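Local coordinates for protein MJ1225 (Methanocaldococcus jannaschii, PDB 3LFZ) that binds adenine nucleotides through four CBS motifs and probably senses the cell's energy state, as the gamma subunit of AMP-activated protein kinase does, at residues A[53-58]-A[194-199]; A[35-40]-A[49-54]; A[166-171]-A[219-224]. One frame throughout, in Å; residues are numbered along the deposited sequence.

Interactions 1 and 2 lie in the core and share Thr-53 and Ser-54, where strand 48-53 runs into helix 54-63; both touch the same ATP. Interaction 2 is a backbone-bonded hairpin within CBS 1, whereas interaction 1 joins that CBS 1 turn to its counterpart in CBS 3 through one hydroxyl pair and apolar packing. Interaction 3, about 12 Å from interaction 1 between centres, lies farther out and is partly solvent-exposed. Phe-199 and Val-58 of interaction 1 touch its helix 167-177, yet the segments of interaction 3 meet through backbone N-H...O bonds, the packing of Leu-167 and an outer pair of arginines, and no nucleotide takes part. Interactions 2 and 3 do not touch.

Interaction 1 of 3, residues A[53-58]-A[194-199]; sequences TSMDIV and ITSTDF. With ATP (adenosine-5'-triphosphate), chain B; ATP (adenosine-5'-triphosphate), chain D.
Ser-54 and Ser-196 both swing OG into the position between backbone N and carbonyl carbon (chi1 66° and 62°), which sends the two hydroxyls at each other from facing helix starts. They meet in a short hydrogen bond, Ser-54 OG to Ser-196 OG at 2.6 Å, and Ser-196 OG is also bonded to Arg-180. Beside this buried polar pair, the Met-55 chain bends at both CB-CG and CG-SD and lays its methyl on Ser-196; Met-55 CE to Ser-196 CB, 3.3 Å, is tighter than usual for two carbons. One turn further on, Val-58 crosses Phe-199, with Val-58 CG2 3.7 Å from Phe-199 CD2 at the ring edge and the same methyl packed on Ser-196 CB. Met-174 and Ala-171 of helix 167-177 close over this apolar side.

Each helix start faces its own ATP. Thr-53 and Asp-56 form one capping box, Thr-195 and Asp-198 the other, and both boxes also bind nucleotide. Thr-195 OG1 gives its proton to O1A of the chain D ATP at 2.9 Å; Thr-197 OG1 adds a bond to O2A at 2.7 Å, where its counterpart Met-55 has no hydroxyl. Thr-53 OG1 lies within hydrogen-bonding reach of both O1A and O5' of the chain B ATP. Asp-198 OD2 accepts from the ribose O2' at 2.9 Å, with OD1 on O3'; Asp-56 faces the chain B ribose hydroxyls similarly, at doubtfully short distances. A threonine cap with an aspartate three residues later, reading phosphate and ribose at a strand-to-helix turn, is the nucleotide signature of CBS domains, met here in CBS 1 and CBS 3 together.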
loop_
_atom_site.group_PDB
_atom_site.type_symbol
_atom_site.label_atom_id
_atom_site.label_comp_id
_atom_site.label_asym_id
_atom_site.label_seq_id
_atom_site.Cartn_x
_atom_site.Cartn_y
_atom_site.Cartn_z
ATOM N N THR A 53 -0.878 7.949 -0.701
ATOM C CA THR A 53 -1.042 6.615 -0.142
ATOM C C THR A 53 -0.345 6.532 1.203
ATOM O O THR A 53 0.321 7.482 1.631
ATOM C CB THR A 53 -0.477 5.504 -1.072
ATOM O OG1 THR A 53 0.956 5.537 -1.057
ATOM C CG2 THR A 53 -0.984 5.659 -2.501
ATOM N N SER A 54 -0.502 5.387 1.864
ATOM C CA SER A 54 0.172 5.126 3.128
ATOM C C SER A 54 1.686 5.165 2.966
ATOM O O SER A 54 2.399 5.490 3.913
ATOM C CB SER A 54 -0.268 3.783 3.714
ATOM O OG SER A 54 0.150 2.705 2.899
ATOM N N MET A 55 2.167 4.836 1.768
ATOM C CA MET A 55 3.599 4.910 1.471
ATOM C C MET A 55 4.137 6.340 1.518
ATOM O O MET A 55 5.259 6.558 1.968
ATOM C CB MET A 55 3.928 4.248 0.134
ATOM C CG MET A 55 4.337 2.787 0.245
ATOM S SD MET A 55 5.970 2.543 0.987
ATOM C CE MET A 55 5.526 2.096 2.655
ATOM N N ASP A 56 3.338 7.305 1.072
ATOM C CA ASP A 56 3.708 8.717 1.191
ATOM C C ASP A 56 3.762 9.163 2.647
ATOM O O ASP A 56 4.587 10.003 3.015
ATOM C CB ASP A 56 2.732 9.597 0.416
ATOM C CG ASP A 56 2.733 9.296 -1.062
ATOM O OD1 ASP A 56 3.818 9.347 -1.676
ATOM O OD2 ASP A 56 1.646 9.013 -1.608
ATOM N N ILE A 57 2.876 8.607 3.471
ATOM C CA ILE A 57 2.900 8.889 4.903
ATOM C C ILE A 57 4.151 8.275 5.540
ATOM O O ILE A 57 4.785 8.899 6.389
ATOM C CB ILE A 57 1.609 8.411 5.629
ATOM C CG1 ILE A 57 0.345 9.026 4.999
ATOM C CG2 ILE A 57 1.689 8.706 7.135
ATOM C CD1 ILE A 57 0.281 10.562 5.009
ATOM N N VAL A 58 4.514 7.070 5.111
ATOM C CA VAL A 58 5.713 6.401 5.624
ATOM C C VAL A 58 7.009 7.148 5.233
ATOM O O VAL A 58 7.992 7.142 5.986
ATOM C CB VAL A 58 5.732 4.905 5.219
ATOM C CG1 VAL A 58 7.090 4.268 5.477
ATOM C CG2 VAL A 58 4.637 4.145 5.975
ATOM N N ILE A 194 4.929 -6.899 8.752
ATOM C CA ILE A 194 4.735 -5.484 9.035
ATOM C C ILE A 194 4.474 -4.786 7.707
ATOM O O ILE A 194 5.148 -5.067 6.712
ATOM C CB ILE A 194 5.963 -4.860 9.770
ATOM C CG1 ILE A 194 5.650 -3.443 10.266
ATOM C CG2 ILE A 194 7.223 -4.861 8.889
ATOM C CD1 ILE A 194 4.785 -3.397 11.513
ATOM N N THR A 195 3.478 -3.906 7.677
ATOM C CA THR A 195 3.142 -3.198 6.442
ATOM C C THR A 195 3.029 -1.699 6.692
ATOM O O THR A 195 3.014 -1.263 7.845
ATOM C CB THR A 195 1.836 -3.727 5.793
ATOM O OG1 THR A 195 0.702 -3.093 6.396
ATOM C CG2 THR A 195 1.714 -5.243 5.932
ATOM N N SER A 196 2.952 -0.912 5.618
ATOM C CA SER A 196 2.816 0.541 5.746
ATOM C C SER A 196 1.529 0.939 6.475
ATOM O O SER A 196 1.498 1.960 7.165
ATOM C CB SER A 196 2.904 1.236 4.384
ATOM O OG SER A 196 1.867 0.830 3.511
ATOM N N THR A 197 0.490 0.119 6.327
ATOM C CA THR A 197 -0.787 0.303 7.027
ATOM C C THR A 197 -0.622 0.259 8.553
ATOM O O THR A 197 -1.270 1.022 9.280
ATOM C CB THR A 197 -1.827 -0.752 6.564
ATOM O OG1 THR A 197 -2.159 -0.521 5.189
ATOM C CG2 THR A 197 -3.099 -0.683 7.396
ATOM N N ASP A 198 0.252 -0.627 9.025
ATOM C CA ASP A 198 0.568 -0.730 10.451
ATOM C C ASP A 198 1.156 0.564 11.005
ATOM O O ASP A 198 0.879 0.938 12.147
ATOM C CB ASP A 198 1.542 -1.882 10.702
ATOM C CG ASP A 198 0.931 -3.237 10.417
ATOM O OD1 ASP A 198 -0.219 -3.474 10.844
ATOM O OD2 ASP A 198 1.606 -4.069 9.774
ATOM N N PHE A 199 1.971 1.237 10.190
ATOM C CA PHE A 199 2.601 2.492 10.586
ATOM C C PHE A 199 1.546 3.604 10.716
ATOM O O PHE A 199 1.639 4.448 11.608
ATOM C CB PHE A 199 3.736 2.885 9.615
ATOM C CG PHE A 199 4.956 1.968 9.663
ATOM C CD1 PHE A 199 5.067 0.951 10.615
ATOM C CD2 PHE A 199 6.010 2.156 8.773
ATOM C CE1 PHE A 199 6.195 0.123 10.658
ATOM C CE2 PHE A 199 7.144 1.338 8.812
ATOM C CZ PHE A 199 7.234 0.320 9.754
HETATM P PG ATP B . 0.701 -1.603 -4.035
HETATM O O1G ATP B . 1.979 -1.964 -3.127
HETATM O O2G ATP B . 0.808 -2.184 -5.395
HETATM O O3G ATP B . -0.549 -2.227 -3.209
HETATM P PB ATP B . 1.183 1.076 -5.026
HETATM O O1B ATP B . 2.549 0.680 -5.439
HETATM O O2B ATP B . 0.165 1.367 -6.057
HETATM O O3B ATP B . 0.556 0.016 -3.953
HETATM P PA ATP B . 2.093 2.502 -2.775
HETATM O O1A ATP B . 1.124 2.670 -1.671
HETATM O O2A ATP B . 3.120 1.439 -2.704
HETATM O O3A ATP B . 1.262 2.410 -4.138
HETATM O "O5'" ATP B . 2.819 3.928 -2.965
HETATM C "C5'" ATP B . 4.113 4.091 -3.571
HETATM C "C4'" ATP B . 4.206 5.467 -4.251
HETATM O "O4'" ATP B . 3.442 5.374 -5.483
HETATM C "C3'" ATP B . 3.552 6.571 -3.404
HETATM O "O3'" ATP B . 4.375 7.740 -3.440
HETATM C "C2'" ATP B . 2.214 6.811 -4.103
HETATM O "O2'" ATP B . 1.775 8.163 -3.942
HETATM C "C1'" ATP B . 2.571 6.522 -5.560
HETATM N N9 ATP B . 1.384 6.123 -6.359
HETATM C C8 ATP B . 0.485 5.183 -6.047
HETATM N N7 ATP B . -0.435 5.110 -7.010
HETATM C C5 ATP B . -0.118 6.000 -7.944
HETATM C C6 ATP B . -0.681 6.377 -9.162
HETATM N N6 ATP B . -1.792 5.802 -9.620
HETATM N N1 ATP B . -0.083 7.342 -9.879
HETATM C C2 ATP B . 1.026 7.937 -9.451
HETATM N N3 ATP B . 1.585 7.599 -8.298
HETATM C C4 ATP B . 1.039 6.641 -7.530
HETATM P PG ATP D . -5.153 -3.077 1.313
HETATM O O1G ATP D . -4.217 -2.271 0.263
HETATM O O2G ATP D . -5.326 -2.331 2.583
HETATM O O3G ATP D . -6.552 -3.220 0.533
HETATM P PB ATP D . -2.961 -4.750 1.644
HETATM O O1B ATP D . -2.559 -5.917 0.838
HETATM O O2B ATP D . -2.338 -3.438 1.376
HETATM O O3B ATP D . -4.546 -4.564 1.538
HETATM P PA ATP D . -2.178 -3.924 4.187
HETATM O O1A ATP D . -0.761 -3.615 3.892
HETATM O O2A ATP D . -3.168 -2.825 4.164
HETATM O O3A ATP D . -2.685 -5.095 3.197
HETATM O "O5'" ATP D . -2.253 -4.648 5.607
HETATM C "C5'" ATP D . -3.400 -4.509 6.465
HETATM C "C4'" ATP D . -3.211 -5.346 7.737
HETATM O "O4'" ATP D . -3.122 -6.750 7.359
HETATM C "C3'" ATP D . -1.874 -4.965 8.386
HETATM O "O3'" ATP D . -2.037 -4.881 9.803
HETATM C "C2'" ATP D . -0.946 -6.121 8.021
HETATM O "O2'" ATP D . 0.030 -6.337 9.049
HETATM C "C1'" ATP D . -1.909 -7.303 7.916
HETATM N N9 ATP D . -1.395 -8.304 6.942
HETATM C C8 ATP D . -0.939 -8.047 5.711
HETATM N N7 ATP D . -0.566 -9.187 5.126
HETATM C C5 ATP D . -0.789 -10.174 5.988
HETATM C C6 ATP D . -0.602 -11.549 5.943
HETATM N N6 ATP D . -0.094 -12.128 4.855
HETATM N N1 ATP D . -0.942 -12.287 7.017
HETATM C C2 ATP D . -1.447 -11.724 8.107
HETATM N N3 ATP D . -1.635 -10.415 8.179
HETATM C C4 ATP D . -1.319 -9.617 7.140
#

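Interaction 2 of 3, residues A[35-40]-A[49-54]; sequences YRRLPV and VGIITS. With ATP (adenosine-5'-triphosphate), chain B.
Arg-37 runs alongside Thr-53 on the nucleotide face of the hairpin, the two side chains pointing the same way. Its CB lies 4.2 Å from Thr-53 CG2. With CG anti to the backbone N (chi1 -175°), the next carbon touches two side chains of the facing strand: Arg-37 CG is 3.7 Å from Ile-51 CD1 and 3.8 Å from Thr-53 CG2. CD still rides on the isoleucine methyl, then a bend at chi3 (-47°) turns the guanidinium to the ATP. There the edge of the group takes a beta-phosphate oxygen in its plane, Arg-37 NH1 reaching O2B at 2.8 Å and Arg-37 NH2 reaching it at 3.1 Å, so two N-H groups fix the rotation of the head. NH2 adds a weak bond to O3B.

The frame is the antiparallel beta hairpin of a CBS motif, strands 37-41 and 48-53. Leu-38 and Ile-52 form a hydrogen-bonded pair, exchanging both N-H...O bonds, while Arg-37 with Thr-53 and Pro-39 with Ile-51 are non-hydrogen-bonded pairs. A classic beta bulge interrupts the pattern where Val-49 and Gly-50 both face Val-40, whose O accepts from both of their N-H groups. Val-40 N in turn bonds Gly-50 O at 2.7 Å, but from well above the carbonyl plane (59°).

On the nucleotide face Ile-51 CG2 sits 3.7 Å from C4 of the adenine. On the other face Leu-38 CB packs on Ile-52 CG2 at 3.9 Å, with Met-30 of helix 23-33 touching Leu-38. Arg-36 O accepts from Ser-54 N, and the Arg-36 side chain also touches Thr-197 of helix 196-203.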
loop_
_atom_site.group_PDB
_atom_site.type_symbol
_atom_site.label_atom_id
_atom_site.label_comp_id
_atom_site.label_asym_id
_atom_site.label_seq_id
_atom_site.Cartn_x
_atom_site.Cartn_y
_atom_site.Cartn_z
ATOM N N TYR A 35 -9.362 2.895 3.357
ATOM C CA TYR A 35 -8.750 3.037 2.050
ATOM C C TYR A 35 -7.369 3.613 2.203
ATOM O O TYR A 35 -7.199 4.752 2.650
ATOM C CB TYR A 35 -9.602 3.910 1.131
ATOM C CG TYR A 35 -10.921 3.270 0.794
ATOM C CD1 TYR A 35 -10.972 1.963 0.307
ATOM C CD2 TYR A 35 -12.118 3.962 0.966
ATOM C CE1 TYR A 35 -12.181 1.360 0.002
ATOM C CE2 TYR A 35 -13.339 3.367 0.660
ATOM C CZ TYR A 35 -13.360 2.066 0.179
ATOM O OH TYR A 35 -14.561 1.466 -0.127
ATOM N N ARG A 36 -6.376 2.814 1.844
ATOM C CA ARG A 36 -5.004 3.251 1.983
ATOM C C ARG A 36 -4.486 4.007 0.745
ATOM O O ARG A 36 -3.274 4.198 0.591
ATOM C CB ARG A 36 -4.104 2.077 2.404
ATOM C CG ARG A 36 -3.849 2.008 3.923
ATOM C CD ARG A 36 -5.081 1.602 4.754
ATOM N NE ARG A 36 -5.092 2.254 6.068
ATOM C CZ ARG A 36 -5.707 1.783 7.153
ATOM N NH1 ARG A 36 -6.369 0.631 7.112
ATOM N NH2 ARG A 36 -5.651 2.464 8.291
ATOM N N ARG A 37 -5.412 4.454 -0.113
ATOM C CA ARG A 37 -5.069 5.206 -1.333
ATOM C C ARG A 37 -6.112 6.286 -1.648
ATOM O O ARG A 37 -7.267 5.974 -1.953
ATOM C CB ARG A 37 -4.910 4.247 -2.517
ATOM C CG ARG A 37 -4.441 4.898 -3.815
ATOM C CD ARG A 37 -4.656 3.974 -5.015
ATOM N NE ARG A 37 -4.179 2.616 -4.755
ATOM C CZ ARG A 37 -2.965 2.164 -5.062
ATOM N NH1 ARG A 37 -2.080 2.955 -5.658
ATOM N NH2 ARG A 37 -2.639 0.911 -4.775
ATOM N N LEU A 38 -5.692 7.550 -1.580
ATOM C CA LEU A 38 -6.599 8.692 -1.753
ATOM C C LEU A 38 -6.202 9.617 -2.906
ATOM O O LEU A 38 -5.163 10.280 -2.840
ATOM C CB LEU A 38 -6.688 9.523 -0.468
ATOM C CG LEU A 38 -7.165 8.910 0.852
ATOM C CD1 LEU A 38 -7.050 9.946 1.962
ATOM C CD2 LEU A 38 -8.593 8.395 0.753
ATOM N N PRO A 39 -7.036 9.666 -3.964
ATOM C CA PRO A 39 -6.884 10.645 -5.036
ATOM C C PRO A 39 -7.067 12.056 -4.498
ATOM O O PRO A 39 -7.971 12.304 -3.693
ATOM C CB PRO A 39 -8.032 10.307 -5.995
ATOM C CG PRO A 39 -8.408 8.903 -5.675
ATOM C CD PRO A 39 -8.162 8.748 -4.213
ATOM N N VAL A 40 -6.192 12.963 -4.916
ATOM C CA VAL A 40 -6.329 14.363 -4.567
ATOM C C VAL A 40 -6.940 15.070 -5.770
ATOM O O VAL A 40 -6.420 14.987 -6.890
ATOM C CB VAL A 40 -4.984 15.003 -4.154
ATOM C CG1 VAL A 40 -5.206 16.415 -3.633
ATOM C CG2 VAL A 40 -4.289 14.158 -3.089
ATOM N N VAL A 49 -5.496 15.897 -9.385
ATOM C CA VAL A 49 -4.270 16.690 -9.382
ATOM C C VAL A 49 -3.175 16.010 -8.571
ATOM O O VAL A 49 -2.022 16.440 -8.592
ATOM C CB VAL A 49 -4.497 18.145 -8.865
ATOM C CG1 VAL A 49 -5.509 18.882 -9.739
ATOM C CG2 VAL A 49 -4.926 18.154 -7.397
ATOM N N GLY A 50 -3.544 14.952 -7.855
ATOM C CA GLY A 50 -2.596 14.234 -7.016
ATOM C C GLY A 50 -3.134 12.925 -6.480
ATOM O O GLY A 50 -4.289 12.566 -6.720
ATOM N N ILE A 51 -2.272 12.206 -5.771
ATOM C CA ILE A 51 -2.642 10.976 -5.081
ATOM C C ILE A 51 -1.758 10.853 -3.841
ATOM O O ILE A 51 -0.592 11.255 -3.856
ATOM C CB ILE A 51 -2.538 9.722 -6.013
ATOM C CG1 ILE A 51 -3.191 8.493 -5.368
ATOM C CG2 ILE A 51 -1.084 9.449 -6.447
ATOM C CD1 ILE A 51 -3.697 7.461 -6.381
ATOM N N ILE A 52 -2.333 10.339 -2.760
ATOM C CA ILE A 52 -1.581 10.108 -1.536
ATOM C C ILE A 52 -1.917 8.735 -0.966
ATOM O O ILE A 52 -3.094 8.391 -0.800
ATOM C CB ILE A 52 -1.777 11.245 -0.494
ATOM C CG1 ILE A 52 -0.886 11.002 0.726
ATOM C CG2 ILE A 52 -3.258 11.406 -0.099
ATOM C CD1 ILE A 52 -0.382 12.251 1.357
ATOM N N THR A 53 -0.878 7.949 -0.701
ATOM C CA THR A 53 -1.042 6.615 -0.142
ATOM C C THR A 53 -0.345 6.532 1.203
ATOM O O THR A 53 0.321 7.482 1.631
ATOM C CB THR A 53 -0.477 5.504 -1.072
ATOM O OG1 THR A 53 0.956 5.537 -1.057
ATOM C CG2 THR A 53 -0.984 5.659 -2.501
ATOM N N SER A 54 -0.502 5.387 1.864
ATOM C CA SER A 54 0.172 5.126 3.128
ATOM C C SER A 54 1.686 5.165 2.966
ATOM O O SER A 54 2.399 5.490 3.913
ATOM C CB SER A 54 -0.268 3.783 3.714
ATOM O OG SER A 54 0.150 2.705 2.899
HETATM P PG ATP B . 0.701 -1.603 -4.035
HETATM O O1G ATP B . 1.979 -1.964 -3.127
HETATM O O2G ATP B . 0.808 -2.184 -5.395
HETATM O O3G ATP B . -0.549 -2.227 -3.209
HETATM P PB ATP B . 1.183 1.076 -5.026
HETATM O O1B ATP B . 2.549 0.680 -5.439
HETATM O O2B ATP B . 0.165 1.367 -6.057
HETATM O O3B ATP B . 0.556 0.016 -3.953
HETATM P PA ATP B . 2.093 2.502 -2.775
HETATM O O1A ATP B . 1.124 2.670 -1.671
HETATM O O2A ATP B . 3.120 1.439 -2.704
HETATM O O3A ATP B . 1.262 2.410 -4.138
HETATM O "O5'" ATP B . 2.819 3.928 -2.965
HETATM C "C5'" ATP B . 4.113 4.091 -3.571
HETATM C "C4'" ATP B . 4.206 5.467 -4.251
HETATM O "O4'" ATP B . 3.442 5.374 -5.483
HETATM C "C3'" ATP B . 3.552 6.571 -3.404
HETATM O "O3'" ATP B . 4.375 7.740 -3.440
HETATM C "C2'" ATP B . 2.214 6.811 -4.103
HETATM O "O2'" ATP B . 1.775 8.163 -3.942
HETATM C "C1'" ATP B . 2.571 6.522 -5.560
HETATM N N9 ATP B . 1.384 6.123 -6.359
HETATM C C8 ATP B . 0.485 5.183 -6.047
HETATM N N7 ATP B . -0.435 5.110 -7.010
HETATM C C5 ATP B . -0.118 6.000 -7.944
HETATM C C6 ATP B . -0.681 6.377 -9.162
HETATM N N6 ATP B . -1.792 5.802 -9.620
HETATM N N1 ATP B . -0.083 7.342 -9.879
HETATM C C2 ATP B . 1.026 7.937 -9.451
HETATM N N3 ATP B . 1.585 7.599 -8.298
HETATM C C4 ATP B . 1.039 6.641 -7.530
#

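Interaction 3 of 3, residues A[166-171]-A[219-224]; sequences RLKDVA and EITNVR
Leu-167 and Lys-168, in the first turn of helix 167-177, point their backbone N-H groups at carbonyls at the end of helix 218-221 and just beyond it. Leu-167 N bonds Val-223 O at 2.8 Å, nearly along the C=O axis. Lys-168 N bonds Thr-221 O at 2.9 Å, in the carbonyl plane and on a lone pair.

The close-packed side gathers round Leu-167. Its chi1 of -179° turns CG away from the backbone N, and the methyls reach over the turn: Leu-167 CD2 lies 3.9 Å from Thr-221 CA, and Leu-167 CD1 3.8 Å from Ile-220 O. Phe-199, Leu-202 and Met-225 also touch this leucine, which ties the turn to helices 196-203 and 225-228. Next to it, Lys-168 CB meets Thr-221 CB at 3.8 Å.

The outer side is looser and charged. Arg-166, extended from CG to NE, lies alongside Asn-222, with Arg-166 CD 3.8 Å from Asn-222 OD1. It also runs beside Arg-224, whose CZ lies over one face of the Arg-166 guanidinium, the two planes 51° apart. Arg-166 NH2 and Arg-224 NH2 come within 3.5 Å of each other, while Arg-224 NH1 is bonded to Gly-164 O. Lys-168 turns its amine away to a weak salt bridge with Asp-169.

The grip therefore rests on main-chain carbonyls meeting early helix N-H groups, where the positive end of the helix dipole would favour them. The paired guanidiniums probably add little attraction of their own and would tend to make that edge positive.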
loop_
_atom_site.group_PDB
_atom_site.type_symbol
_atom_site.label_atom_id
_atom_site.label_comp_id
_atom_site.label_asym_id
_atom_site.label_seq_id
_atom_site.Cartn_x
_atom_site.Cartn_y
_atom_site.Cartn_z
ATOM N N ARG A 166 14.098 -0.719 14.259
ATOM C CA ARG A 166 13.335 0.477 14.624
ATOM C C ARG A 166 12.462 0.920 13.446
ATOM O O ARG A 166 12.831 0.718 12.284
ATOM C CB ARG A 166 14.268 1.609 15.076
ATOM C CG ARG A 166 15.151 1.289 16.297
ATOM C CD ARG A 166 16.070 2.467 16.638
ATOM N NE ARG A 166 17.090 2.147 17.644
ATOM C CZ ARG A 166 18.303 1.661 17.373
ATOM N NH1 ARG A 166 18.668 1.412 16.119
ATOM N NH2 ARG A 166 19.155 1.413 18.361
ATOM N N LEU A 167 11.308 1.514 13.752
ATOM C CA LEU A 167 10.346 1.933 12.729
ATOM C C LEU A 167 10.973 2.880 11.715
ATOM O O LEU A 167 10.722 2.764 10.513
ATOM C CB LEU A 167 9.106 2.573 13.374
ATOM C CG LEU A 167 7.946 3.074 12.495
ATOM C CD1 LEU A 167 6.640 3.040 13.270
ATOM C CD2 LEU A 167 8.201 4.480 11.946
ATOM N N LYS A 168 11.785 3.811 12.209
ATOM C CA LYS A 168 12.477 4.765 11.351
ATOM C C LYS A 168 13.342 4.071 10.287
ATOM O O LYS A 168 13.446 4.562 9.166
ATOM C CB LYS A 168 13.275 5.784 12.185
ATOM C CG LYS A 168 14.486 5.227 12.924
ATOM C CD LYS A 168 14.861 6.088 14.126
ATOM C CE LYS A 168 16.367 6.067 14.391
ATOM N NZ LYS A 168 17.008 4.736 14.147
ATOM N N ASP A 169 13.922 2.918 10.633
ATOM C CA ASP A 169 14.751 2.132 9.706
ATOM C C ASP A 169 13.943 1.273 8.740
ATOM O O ASP A 169 14.293 1.163 7.567
ATOM C CB ASP A 169 15.731 1.237 10.471
ATOM C CG ASP A 169 16.849 2.021 11.125
ATOM O OD1 ASP A 169 17.596 2.719 10.405
ATOM O OD2 ASP A 169 16.989 1.931 12.363
ATOM N N VAL A 170 12.879 0.646 9.238
ATOM C CA VAL A 170 12.002 -0.159 8.395
ATOM C C VAL A 170 11.330 0.739 7.352
ATOM O O VAL A 170 11.156 0.341 6.200
ATOM C CB VAL A 170 10.952 -0.924 9.234
ATOM C CG1 VAL A 170 9.973 -1.676 8.344
ATOM C CG2 VAL A 170 11.649 -1.886 10.182
ATOM N N ALA A 171 10.983 1.956 7.771
ATOM C CA ALA A 171 10.380 2.965 6.900
ATOM C C ALA A 171 11.279 3.319 5.714
ATOM O O ALA A 171 10.797 3.462 4.592
ATOM C CB ALA A 171 10.032 4.214 7.697
ATOM N N GLU A 219 9.954 8.979 19.807
ATOM C CA GLU A 219 9.574 7.707 20.424
ATOM C C GLU A 219 8.608 6.890 19.566
ATOM O O GLU A 219 8.539 5.669 19.707
ATOM C CB GLU A 219 9.007 7.917 21.833
ATOM C CG GLU A 219 10.057 8.280 22.888
ATOM C CD GLU A 219 11.075 7.175 23.138
ATOM O OE1 GLU A 219 12.290 7.451 23.027
ATOM O OE2 GLU A 219 10.661 6.036 23.445
ATOM N N ILE A 220 7.874 7.561 18.679
ATOM C CA ILE A 220 7.041 6.864 17.700
ATOM C C ILE A 220 7.914 6.162 16.660
ATOM O O ILE A 220 7.720 4.979 16.383
ATOM C CB ILE A 220 6.024 7.805 17.004
ATOM C CG1 ILE A 220 5.100 8.451 18.040
ATOM C CG2 ILE A 220 5.201 7.039 15.965
ATOM C CD1 ILE A 220 4.387 9.696 17.549
ATOM N N THR A 221 8.881 6.879 16.092
ATOM C CA THR A 221 9.745 6.282 15.070
ATOM C C THR A 221 10.816 5.355 15.660
ATOM O O THR A 221 11.529 4.674 14.918
ATOM C CB THR A 221 10.371 7.338 14.122
ATOM O OG1 THR A 221 11.244 8.203 14.859
ATOM C CG2 THR A 221 9.282 8.165 13.438
ATOM N N ASN A 222 10.902 5.316 16.989
ATOM C CA ASN A 222 11.822 4.423 17.693
ATOM C C ASN A 222 11.234 3.064 18.065
ATOM O O ASN A 222 11.967 2.175 18.507
ATOM C CB ASN A 222 12.384 5.098 18.946
ATOM C CG ASN A 222 13.531 6.037 18.636
ATOM O OD1 ASN A 222 14.509 5.653 17.991
ATOM N ND2 ASN A 222 13.424 7.275 19.103
ATOM N N VAL A 223 9.923 2.908 17.894
ATOM C CA VAL A 223 9.262 1.645 18.215
ATOM C C VAL A 223 9.884 0.538 17.380
ATOM O O VAL A 223 10.147 0.715 16.186
ATOM C CB VAL A 223 7.732 1.679 17.958
ATOM C CG1 VAL A 223 7.049 0.488 18.625
ATOM C CG2 VAL A 223 7.128 2.960 18.486
ATOM N N ARG A 224 10.134 -0.597 18.023
ATOM C CA ARG A 224 10.699 -1.746 17.341
ATOM C C ARG A 224 9.583 -2.606 16.765
ATOM O O ARG A 224 8.455 -2.583 17.261
ATOM C CB ARG A 224 11.616 -2.532 18.280
ATOM C CG ARG A 224 12.846 -1.728 18.696
ATOM C CD ARG A 224 13.796 -2.515 19.576
ATOM N NE ARG A 224 14.863 -1.663 20.105
ATOM C CZ ARG A 224 16.075 -1.529 19.568
ATOM N NH1 ARG A 224 16.413 -2.199 18.474
ATOM N NH2 ARG A 224 16.961 -0.723 20.135
#